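Local structure of possible thiol-disulfide isomerase (Cytophaga hutchinsonii, 3HCZ) at residues P12-T17 with Q66-N71. The protein is of unproven function but, as a thioredoxin-fold member of the AhpC/TSA family, probably catalyses thiol-disulfide exchange. Residues are numbered along the deposited sequence; the frame is centred on the assembly and turned at random.
With SO4 (sulfate ion), chain B.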
loop_
_atom_site.group_PDB
_atom_site.type_symbol
_atom_site.label_atom_id
_atom_site.label_comp_id
_atom_site.label_asym_id
_atom_site.label_seq_id
_atom_site.Cartn_x
_atom_site.Cartn_y
_atom_site.Cartn_z
ATOM N N PRO A 12 10.010 3.653 5.339
ATOM C CA PRO A 12 11.184 3.006 4.722
ATOM C C PRO A 12 10.974 2.740 3.226
ATOM O O PRO A 12 9.877 2.307 2.823
ATOM C CB PRO A 12 11.270 1.667 5.457
ATOM C CG PRO A 12 10.683 1.963 6.850
ATOM C CD PRO A 12 9.613 3.007 6.613
ATOM N N ASN A 13 12.006 2.952 2.416
ATOM C CA ASN A 13 11.865 2.713 0.962
ATOM C C ASN A 13 11.666 1.200 0.756
ATOM O O ASN A 13 12.055 0.384 1.592
ATOM C CB ASN A 13 13.102 3.235 0.189
ATOM C CG ASN A 13 12.854 3.430 -1.318
ATOM O OD1 ASN A 13 11.755 3.179 -1.858
ATOM N ND2 ASN A 13 13.894 3.885 -2.013
ATOM N N LEU A 14 11.020 0.848 -0.349
ATOM C CA LEU A 14 10.785 -0.561 -0.739
ATOM C C LEU A 14 11.303 -0.722 -2.168
ATOM O O LEU A 14 10.964 0.064 -3.053
ATOM C CB LEU A 14 9.288 -0.890 -0.692
ATOM C CG LEU A 14 8.743 -0.893 0.748
ATOM C CD1 LEU A 14 7.207 -0.854 0.721
ATOM C CD2 LEU A 14 9.171 -2.176 1.397
ATOM N N TYR A 15 12.123 -1.742 -2.381
ATOM C CA TYR A 15 12.750 -1.963 -3.690
ATOM C C TYR A 15 12.062 -3.148 -4.349
ATOM O O TYR A 15 12.709 -4.131 -4.751
ATOM C CB TYR A 15 14.265 -2.201 -3.503
ATOM C CG TYR A 15 15.002 -1.048 -2.866
ATOM C CD1 TYR A 15 15.577 -0.047 -3.652
ATOM C CD2 TYR A 15 15.142 -0.955 -1.481
ATOM C CE1 TYR A 15 16.265 1.038 -3.082
ATOM C CE2 TYR A 15 15.808 0.143 -0.892
ATOM C CZ TYR A 15 16.384 1.111 -1.697
ATOM O OH TYR A 15 17.075 2.157 -1.135
HETATM N N MSE A 16 10.737 -3.051 -4.484
HETATM C CA MSE A 16 9.930 -4.182 -4.956
HETATM C C MSE A 16 9.692 -4.091 -6.462
HETATM O O MSE A 16 10.074 -3.093 -7.107
HETATM C CB MSE A 16 8.624 -4.295 -4.139
HETATM C CG MSE A 16 8.952 -4.545 -2.653
HETATM SE SE MSE A 16 7.393 -4.436 -1.493
HETATM C CE MSE A 16 6.443 -6.057 -2.144
ATOM N N THR A 17 9.103 -5.144 -7.020
ATOM C CA THR A 17 8.989 -5.240 -8.467
ATOM C C THR A 17 7.529 -5.406 -8.867
ATOM O O THR A 17 6.751 -6.023 -8.136
ATOM C CB THR A 17 9.810 -6.415 -9.032
ATOM O OG1 THR A 17 9.469 -7.625 -8.342
ATOM C CG2 THR A 17 11.321 -6.167 -8.840
ATOM N N GLN A 66 -2.150 6.999 -5.406
ATOM C CA GLN A 66 -1.737 5.676 -5.876
ATOM C C GLN A 66 -1.791 4.683 -4.699
ATOM O O GLN A 66 -1.564 5.082 -3.534
ATOM C CB GLN A 66 -0.330 5.728 -6.530
ATOM C CG GLN A 66 0.217 4.348 -7.037
ATOM C CD GLN A 66 -0.687 3.742 -8.074
ATOM O OE1 GLN A 66 -1.692 3.112 -7.740
ATOM N NE2 GLN A 66 -0.366 3.959 -9.359
ATOM N N VAL A 67 -2.061 3.408 -4.989
ATOM C CA VAL A 67 -1.867 2.345 -3.987
ATOM C C VAL A 67 -0.628 1.527 -4.398
ATOM O O VAL A 67 -0.540 1.020 -5.530
ATOM C CB VAL A 67 -3.075 1.392 -3.868
ATOM C CG1 VAL A 67 -2.779 0.245 -2.851
ATOM C CG2 VAL A 67 -4.373 2.162 -3.476
ATOM N N TYR A 68 0.332 1.480 -3.473
ATOM C CA TYR A 68 1.526 0.659 -3.614
ATOM C C TYR A 68 1.101 -0.623 -2.930
ATOM O O TYR A 68 1.190 -0.743 -1.672
ATOM C CB TYR A 68 2.711 1.355 -2.920
ATOM C CG TYR A 68 4.070 0.774 -3.298
ATOM C CD1 TYR A 68 4.733 1.216 -4.449
ATOM C CD2 TYR A 68 4.699 -0.148 -2.473
ATOM C CE1 TYR A 68 5.992 0.697 -4.800
ATOM C CE2 TYR A 68 5.983 -0.669 -2.805
ATOM C CZ TYR A 68 6.602 -0.242 -3.968
ATOM O OH TYR A 68 7.848 -0.774 -4.285
ATOM N N ALA A 69 0.558 -1.564 -3.734
ATOM C CA ALA A 69 -0.066 -2.747 -3.181
ATOM C C ALA A 69 1.049 -3.796 -3.050
ATOM O O ALA A 69 1.422 -4.456 -4.036
ATOM C CB ALA A 69 -1.235 -3.260 -4.039
ATOM N N ALA A 70 1.615 -3.863 -1.853
ATOM C CA ALA A 70 2.844 -4.650 -1.579
ATOM C C ALA A 70 2.436 -6.066 -1.133
ATOM O O ALA A 70 2.131 -6.311 0.038
ATOM C CB ALA A 70 3.677 -3.942 -0.499
ATOM N N ASN A 71 2.413 -6.993 -2.087
ATOM C CA ASN A 71 2.126 -8.351 -1.750
ATOM C C ASN A 71 3.360 -8.966 -1.057
ATOM O O ASN A 71 4.484 -8.774 -1.526
ATOM C CB ASN A 71 1.719 -9.107 -3.004
ATOM C CG ASN A 71 1.527 -10.554 -2.739
ATOM O OD1 ASN A 71 2.491 -11.334 -2.740
ATOM N ND2 ASN A 71 0.266 -10.959 -2.529
HETATM S S SO4 B . 15.460 4.195 3.704
HETATM O O1 SO4 B . 14.194 4.263 4.422
HETATM O O2 SO4 B . 15.264 3.585 2.403
HETATM O O3 SO4 B . 16.031 5.517 3.403
HETATM O O4 SO4 B . 16.364 3.404 4.550
#
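Met-16 and Ala-70 are the residues whose CA atoms come nearest, 7.9 Å apart, and no hydrogen bond joins the loop 12-17 to segment 66-71 of strand 65-71. The strand belongs to the central sheet of a thioredoxin fold, and the loop, which precedes strand 33-39, crosses over one of its faces. The contact is buried and rests mainly on Leu-14, Met-16 and Tyr-68, with Ala-70 beside them. Tyr-68 reaches out from the strand with CG anti to the backbone N (chi1 -165°). Its ring lies obliquely against Leu-14, whose CD1 sits 3.7 Å from Tyr-68 CE2. The Tyr-68 OH abuts the loop, 3.6 Å from Met-16 CB. Its hydrogen bond goes to the carbonyl oxygen of Arg-24, on the chain segment paired with the loop. Were Tyr-68 replaced by an alanine, the Arg-24 carbonyl would probably lose this partner and a gap would open beside Leu-14 and Met-16. Leu-36 of strand 33-39 touches both Leu-14 and the tyrosine, while Phe-103 of helix 103-107 packs on Met-16. At the other end of the loop, the backbone N of Asn-13 donates to O1 of a sulfate, probably from the crystallisation liquor, and more weakly to its O2. Met-16 is a selenomethionine. The turn about its CG-SE bond (chi3 68°) carries CE to within 3.9 Å of Ala-70 CB and 3.4 Å of the backbone O of Asn-71.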